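Side-chain contacts in alpha-aminoadipate carrier protein lysW (Sulfolobus tokodaii, PDB 3VPB), which carries covalently bound glutamate and alpha-aminoadipate as they are converted to ornithine and lysine in arginine and lysine biosynthesis: residues E[24-27]-E[31-34]; E[34-37]-E[42-45]. One frame throughout, in Å; residues are numbered along the deposited sequence.

Contact 1. Residues E[24-27]-E[31-34]; sequences IVEH and AQLE. With ZN (zinc ion), chain B.
V25 and L33 face each other as a hydrogen-bonded antiparallel pair in a beta hairpin of the zinc-ribbon fold, whose connecting loop carries part of the metal site. V25 N donates to L33 O (2.8 Å), and L33 N returns a bond to V25 O. Two residues nearer the turn, H27 N reaches A31 O at 3.0 Å in an almost straight bond (177°), aimed close to the axis of that carbonyl. I24 can be followed outward. Its CB stands near L33 O; CG2, placed anti to the backbone N, leans over the same carbonyl oxygen, and the side chains of I24 and Q32 cross at about a right angle. The other branch, beside the backbone N, turns at CG1 so that CD1 lies 3.7 Å from L33 O and also rests on E34 CG. I24 and E34 together also pack on I9 of a neighbouring ArgX chain. On the opposite face V25 CG2 meets L33 CB, and both side chains continue onto L44 of the next strand. L33 CD1 extends farther, to H27 CB at 3.9 Å, joining the apolar face to the metal site. C6, C9 and C29 complete the zinc coordination; the H27 ring is held at two points, NE2 hydrogen-bonded to D12 O and ND1 bound to zinc at 2.1 Å.

Contact 2. Residues E[34-37]-E[42-45]; sequences EVYN and LALR
R45 and E34 are coupled through one water, which donates to E34 OE2 and accepts from R45 NE, 2.7 Å from that nitrogen and in the guanidinium plane. The direct salt bridge of R45 NH2 is with E111 of a neighbouring ArgX chain, E34 being reached through water. Four backbone bonds join the strands of this beta hairpin: E34 pairs reciprocally with R45, its N lying 2.8 Å from R45 O, and Y36 pairs in the same way with A43. Over one face of the Y36 ring the guanidinium lies nearly flat, its plane turned by 21° and its CZ 4.0 Å from the ring centre, a cation-pi stack with NH1 above the middle of the ring. R45 gets there with CG between its backbone N and carbonyl carbon (chi1 57°) and the chain extended to NE. A43 CB presses on the opposite ring face, 3.9 Å from the centroid, as a CH-pi contact. Replacing Y36 by an alanine would probably leave the guanidinium without its aromatic support and open a gap above A43 CB. On the other side of the sheet, V35 CG2 touches L42 CG at 3.9 Å and V35 CB meets L44 CD2. V35, L42 and L44 form an apolar patch, both leucines packing on L4 of strand 2-5. On the Y36 side an arginine spreads over an aromatic ring, its charge probably balanced by E111 of the enzyme chain.

Overall arrangement
Contacts 1 and 2 are successive hairpins of one three-stranded antiparallel sheet, with strand 32-38 in the middle and E34 common to both; their centres lie 10 Å apart. On the face that carries V25, L33 and L44 they merge into one apolar layer, where V25 CG2 lies 3.9 Å from L44 CD2 and L33 CD1 lies 4.1 Å from L44 CD1. Contact 1 supplies a zinc ligand directly, whereas contact 2 comes no nearer than L44, whose side chain is about 8 Å from the metal. The other face, with I24, E34, Y36 and R45, meets neighbouring ArgX chains, so one hairpin sheet both contributes H27, just after strand 24-26, to the zinc site and takes part in the carrier-enzyme interface.

Contact 1. Residues E[24-27]-E[31-34]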
ATOM      1  N   ILE E  24      19.386 -16.956   2.028  1.00 30.51           N
ATOM      2  CA  ILE E  24      19.340 -15.791   2.899  1.00 31.64           C
ATOM      3  C   ILE E  24      20.338 -15.947   4.036  1.00 32.07           C
ATOM      4  O   ILE E  24      20.445 -17.036   4.623  1.00 32.50           O
ATOM      5  CB  ILE E  24      17.923 -15.628   3.502  1.00 31.70           C
ATOM      6  CG1 ILE E  24      16.883 -15.380   2.405  1.00 32.15           C
ATOM      7  CG2 ILE E  24      17.889 -14.520   4.553  1.00 32.28           C
ATOM      8  CD1 ILE E  24      17.200 -14.250   1.455  1.00 32.22           C
ATOM      9  N   VAL E  25      21.071 -14.873   4.339  1.00 32.54           N
ATOM     10  CA  VAL E  25      21.972 -14.842   5.505  1.00 33.12           C
ATOM     11  C   VAL E  25      21.739 -13.567   6.324  1.00 33.34           C
ATOM     12  O   VAL E  25      21.543 -12.480   5.764  1.00 32.56           O
ATOM     13  CB  VAL E  25      23.488 -14.996   5.127  1.00 33.27           C
ATOM     14  CG1 VAL E  25      23.719 -16.246   4.284  1.00 34.32           C
ATOM     15  CG2 VAL E  25      24.032 -13.780   4.394  1.00 33.54           C
ATOM     16  N   GLU E  26      21.762 -13.709   7.646  1.00 34.04           N
ATOM     17  CA  GLU E  26      21.561 -12.583   8.537  1.00 34.66           C
ATOM     18  C   GLU E  26      22.894 -12.026   8.980  1.00 34.11           C
ATOM     19  O   GLU E  26      23.813 -12.781   9.299  1.00 34.46           O
ATOM     20  CB  GLU E  26      20.772 -13.010   9.771  1.00 35.89           C
ATOM     21  CG  GLU E  26      19.317 -13.294   9.492  1.00 38.66           C
ATOM     22  CD  GLU E  26      18.395 -12.477  10.375  1.00 44.26           C
ATOM     23  OE1 GLU E  26      17.163 -12.562  10.170  1.00 44.80           O
ATOM     24  OE2 GLU E  26      18.909 -11.744  11.264  1.00 46.24           O
ATOM     25  N   HIS E  27      23.022 -10.705   8.979  1.00 32.86           N
ATOM     26  CA  HIS E  27      24.239 -10.109   9.474  1.00 32.38           C
ATOM     27  C   HIS E  27      23.991  -9.336  10.757  1.00 32.07           C
ATOM     28  O   HIS E  27      22.869  -8.897  11.015  1.00 31.41           O
ATOM     29  CB  HIS E  27      24.913  -9.232   8.416  1.00 31.91           C
ATOM     30  CG  HIS E  27      26.360  -8.993   8.695  1.00 33.01           C
ATOM     31  ND1 HIS E  27      26.933  -7.740   8.649  1.00 33.50           N
ATOM     32  CD2 HIS E  27      27.341  -9.843   9.087  1.00 34.14           C
ATOM     33  CE1 HIS E  27      28.217  -7.837   8.955  1.00 33.25           C
ATOM     34  NE2 HIS E  27      28.486  -9.100   9.235  1.00 33.93           N
ATOM     35  N   ALA E  31      20.821  -6.380   9.043  1.00 28.67           N
ATOM     36  CA  ALA E  31      20.404  -6.584   7.658  1.00 28.91           C
ATOM     37  C   ALA E  31      20.163  -8.061   7.367  1.00 28.73           C
ATOM     38  O   ALA E  31      20.857  -8.944   7.892  1.00 28.21           O
ATOM     39  CB  ALA E  31      21.429  -6.012   6.685  1.00 28.63           C
ATOM     40  N   GLN E  32      19.147  -8.306   6.550  1.00 28.61           N
ATOM     41  CA  GLN E  32      18.910  -9.609   5.956  1.00 29.11           C
ATOM     42  C   GLN E  32      19.455  -9.519   4.543  1.00 28.34           C
ATOM     43  O   GLN E  32      19.186  -8.538   3.842  1.00 28.65           O
ATOM     44  CB  GLN E  32      17.419  -9.914   5.931  1.00 29.67           C
ATOM     45  CG  GLN E  32      16.890 -10.577   7.212  1.00 34.11           C
ATOM     46  CD  GLN E  32      16.872 -12.089   7.112  1.00 39.70           C
ATOM     47  OE1 GLN E  32      15.808 -12.709   6.988  1.00 42.01           O
ATOM     48  NE2 GLN E  32      18.056 -12.696   7.137  1.00 41.58           N
ATOM     49  N   LEU E  33      20.233 -10.527   4.144  1.00 27.01           N
ATOM     50  CA  LEU E  33      21.001 -10.481   2.904  1.00 26.67           C
ATOM     51  C   LEU E  33      20.707 -11.716   2.069  1.00 26.66           C
ATOM     52  O   LEU E  33      20.360 -12.762   2.610  1.00 27.43           O
ATOM     53  CB  LEU E  33      22.514 -10.395   3.204  1.00 26.32           C
ATOM     54  CG  LEU E  33      22.963  -9.244   4.127  1.00 26.68           C
ATOM     55  CD1 LEU E  33      24.441  -9.382   4.576  1.00 27.06           C
ATOM     56  CD2 LEU E  33      22.718  -7.896   3.481  1.00 23.94           C
ATOM     57  N   GLU E  34      20.837 -11.584   0.754  1.00 26.29           N
ATOM     58  CA  GLU E  34      20.680 -12.707  -0.157  1.00 26.39           C
ATOM     59  C   GLU E  34      22.000 -12.948  -0.866  1.00 25.56           C
ATOM     60  O   GLU E  34      22.637 -12.000  -1.321  1.00 25.31           O
ATOM     61  CB  GLU E  34      19.615 -12.374  -1.190  1.00 26.91           C
ATOM     62  CG  GLU E  34      19.070 -13.569  -1.947  1.00 30.74           C
ATOM     63  CD  GLU E  34      17.626 -13.336  -2.380  1.00 37.13           C
ATOM     64  OE1 GLU E  34      16.916 -14.333  -2.632  1.00 40.21           O
ATOM     65  OE2 GLU E  34      17.203 -12.149  -2.463  1.00 41.05           O
TER
HETATM   66 ZN    ZN B 100      26.158  -5.928   7.840  1.00 28.46          ZN

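Contact 2. Residues E[34-37]-E[42-45]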
ATOM      1  N   GLU E  34      20.837 -11.584   0.754  1.00 26.29           N
ATOM      2  CA  GLU E  34      20.680 -12.707  -0.157  1.00 26.39           C
ATOM      3  C   GLU E  34      22.000 -12.948  -0.866  1.00 25.56           C
ATOM      4  O   GLU E  34      22.637 -12.000  -1.321  1.00 25.31           O
ATOM      5  CB  GLU E  34      19.615 -12.374  -1.190  1.00 26.91           C
ATOM      6  CG  GLU E  34      19.070 -13.569  -1.947  1.00 30.74           C
ATOM      7  CD  GLU E  34      17.626 -13.336  -2.380  1.00 37.13           C
ATOM      8  OE1 GLU E  34      16.916 -14.333  -2.632  1.00 40.21           O
ATOM      9  OE2 GLU E  34      17.203 -12.149  -2.463  1.00 41.05           O
ATOM     10  N   VAL E  35      22.420 -14.202  -0.979  1.00 25.06           N
ATOM     11  CA  VAL E  35      23.600 -14.453  -1.814  1.00 24.92           C
ATOM     12  C   VAL E  35      23.211 -14.525  -3.297  1.00 25.56           C
ATOM     13  O   VAL E  35      22.115 -14.990  -3.646  1.00 25.65           O
ATOM     14  CB  VAL E  35      24.568 -15.607  -1.285  1.00 25.79           C
ATOM     15  CG1 VAL E  35      24.080 -16.278  -0.004  1.00 24.71           C
ATOM     16  CG2 VAL E  35      25.013 -16.596  -2.379  1.00 25.64           C
ATOM     17  N   TYR E  36      24.079 -13.992  -4.157  1.00 25.13           N
ATOM     18  CA  TYR E  36      23.855 -14.052  -5.598  1.00 25.64           C
ATOM     19  C   TYR E  36      25.190 -14.230  -6.314  1.00 26.65           C
ATOM     20  O   TYR E  36      26.251 -14.065  -5.714  1.00 24.64           O
ATOM     21  CB  TYR E  36      23.092 -12.811  -6.106  1.00 25.38           C
ATOM     22  CG  TYR E  36      23.884 -11.522  -6.130  1.00 25.87           C
ATOM     23  CD1 TYR E  36      24.406 -11.022  -7.333  1.00 26.33           C
ATOM     24  CD2 TYR E  36      24.095 -10.787  -4.964  1.00 26.04           C
ATOM     25  CE1 TYR E  36      25.131  -9.826  -7.363  1.00 25.86           C
ATOM     26  CE2 TYR E  36      24.806  -9.584  -4.987  1.00 27.04           C
ATOM     27  CZ  TYR E  36      25.321  -9.115  -6.193  1.00 26.36           C
ATOM     28  OH  TYR E  36      26.040  -7.948  -6.222  1.00 27.66           O
ATOM     29  N   ASN E  37      25.115 -14.583  -7.591  1.00 28.29           N
ATOM     30  CA  ASN E  37      26.301 -14.750  -8.415  1.00 30.38           C
ATOM     31  C   ASN E  37      26.545 -13.524  -9.286  1.00 31.47           C
ATOM     32  O   ASN E  37      25.639 -13.030  -9.951  1.00 30.90           O
ATOM     33  CB  ASN E  37      26.169 -15.996  -9.287  1.00 31.15           C
ATOM     34  CG  ASN E  37      27.319 -16.143 -10.267  1.00 32.67           C
ATOM     35  OD1 ASN E  37      28.485 -16.162  -9.879  1.00 34.15           O
ATOM     36  ND2 ASN E  37      26.989 -16.242 -11.547  1.00 34.64           N
ATOM     37  N   LEU E  42      30.645 -14.918  -5.684  1.00 26.30           N
ATOM     38  CA  LEU E  42      29.465 -14.883  -4.866  1.00 24.61           C
ATOM     39  C   LEU E  42      29.478 -13.479  -4.284  1.00 24.22           C
ATOM     40  O   LEU E  42      30.543 -12.924  -4.028  1.00 22.73           O
ATOM     41  CB  LEU E  42      29.547 -15.910  -3.758  1.00 24.21           C
ATOM     42  CG  LEU E  42      28.659 -17.148  -3.791  1.00 26.60           C
ATOM     43  CD1 LEU E  42      28.353 -17.701  -5.208  1.00 24.77           C
ATOM     44  CD2 LEU E  42      29.242 -18.216  -2.864  1.00 27.73           C
ATOM     45  N   ALA E  43      28.305 -12.885  -4.133  1.00 23.44           N
ATOM     46  CA  ALA E  43      28.221 -11.569  -3.533  1.00 24.18           C
ATOM     47  C   ALA E  43      26.944 -11.505  -2.702  1.00 24.43           C
ATOM     48  O   ALA E  43      26.115 -12.421  -2.744  1.00 24.71           O
ATOM     49  CB  ALA E  43      28.225 -10.494  -4.619  1.00 24.09           C
ATOM     50  N   LEU E  44      26.797 -10.434  -1.931  1.00 24.72           N
ATOM     51  CA  LEU E  44      25.634 -10.287  -1.067  1.00 24.66           C
ATOM     52  C   LEU E  44      24.883  -9.016  -1.413  1.00 25.17           C
ATOM     53  O   LEU E  44      25.496  -7.964  -1.586  1.00 26.15           O
ATOM     54  CB  LEU E  44      26.094 -10.229   0.376  1.00 24.59           C
ATOM     55  CG  LEU E  44      26.731 -11.478   0.985  1.00 24.24           C
ATOM     56  CD1 LEU E  44      27.358 -11.169   2.322  1.00 24.07           C
ATOM     57  CD2 LEU E  44      25.697 -12.583   1.132  1.00 23.85           C
ATOM     58  N   ARG E  45      23.561  -9.093  -1.515  1.00 25.83           N
ATOM     59  CA  ARG E  45      22.769  -7.858  -1.539  1.00 26.62           C
ATOM     60  C   ARG E  45      21.606  -7.921  -0.548  1.00 26.28           C
ATOM     61  O   ARG E  45      21.304  -8.983  -0.011  1.00 25.28           O
ATOM     62  CB  ARG E  45      22.295  -7.525  -2.956  1.00 26.99           C
ATOM     63  CG  ARG E  45      21.483  -8.609  -3.598  1.00 28.61           C
ATOM     64  CD  ARG E  45      20.790  -8.099  -4.842  1.00 34.27           C
ATOM     65  NE  ARG E  45      20.249  -9.230  -5.579  1.00 35.63           N
ATOM     66  CZ  ARG E  45      20.715  -9.655  -6.752  1.00 38.47           C
ATOM     67  NH1 ARG E  45      21.716  -9.019  -7.362  1.00 38.46           N
ATOM     68  NH2 ARG E  45      20.163 -10.712  -7.329  1.00 38.48           N
TER
HETATM   69  O   HOH W   1      18.303 -10.752  -4.504  1.00 58.98           O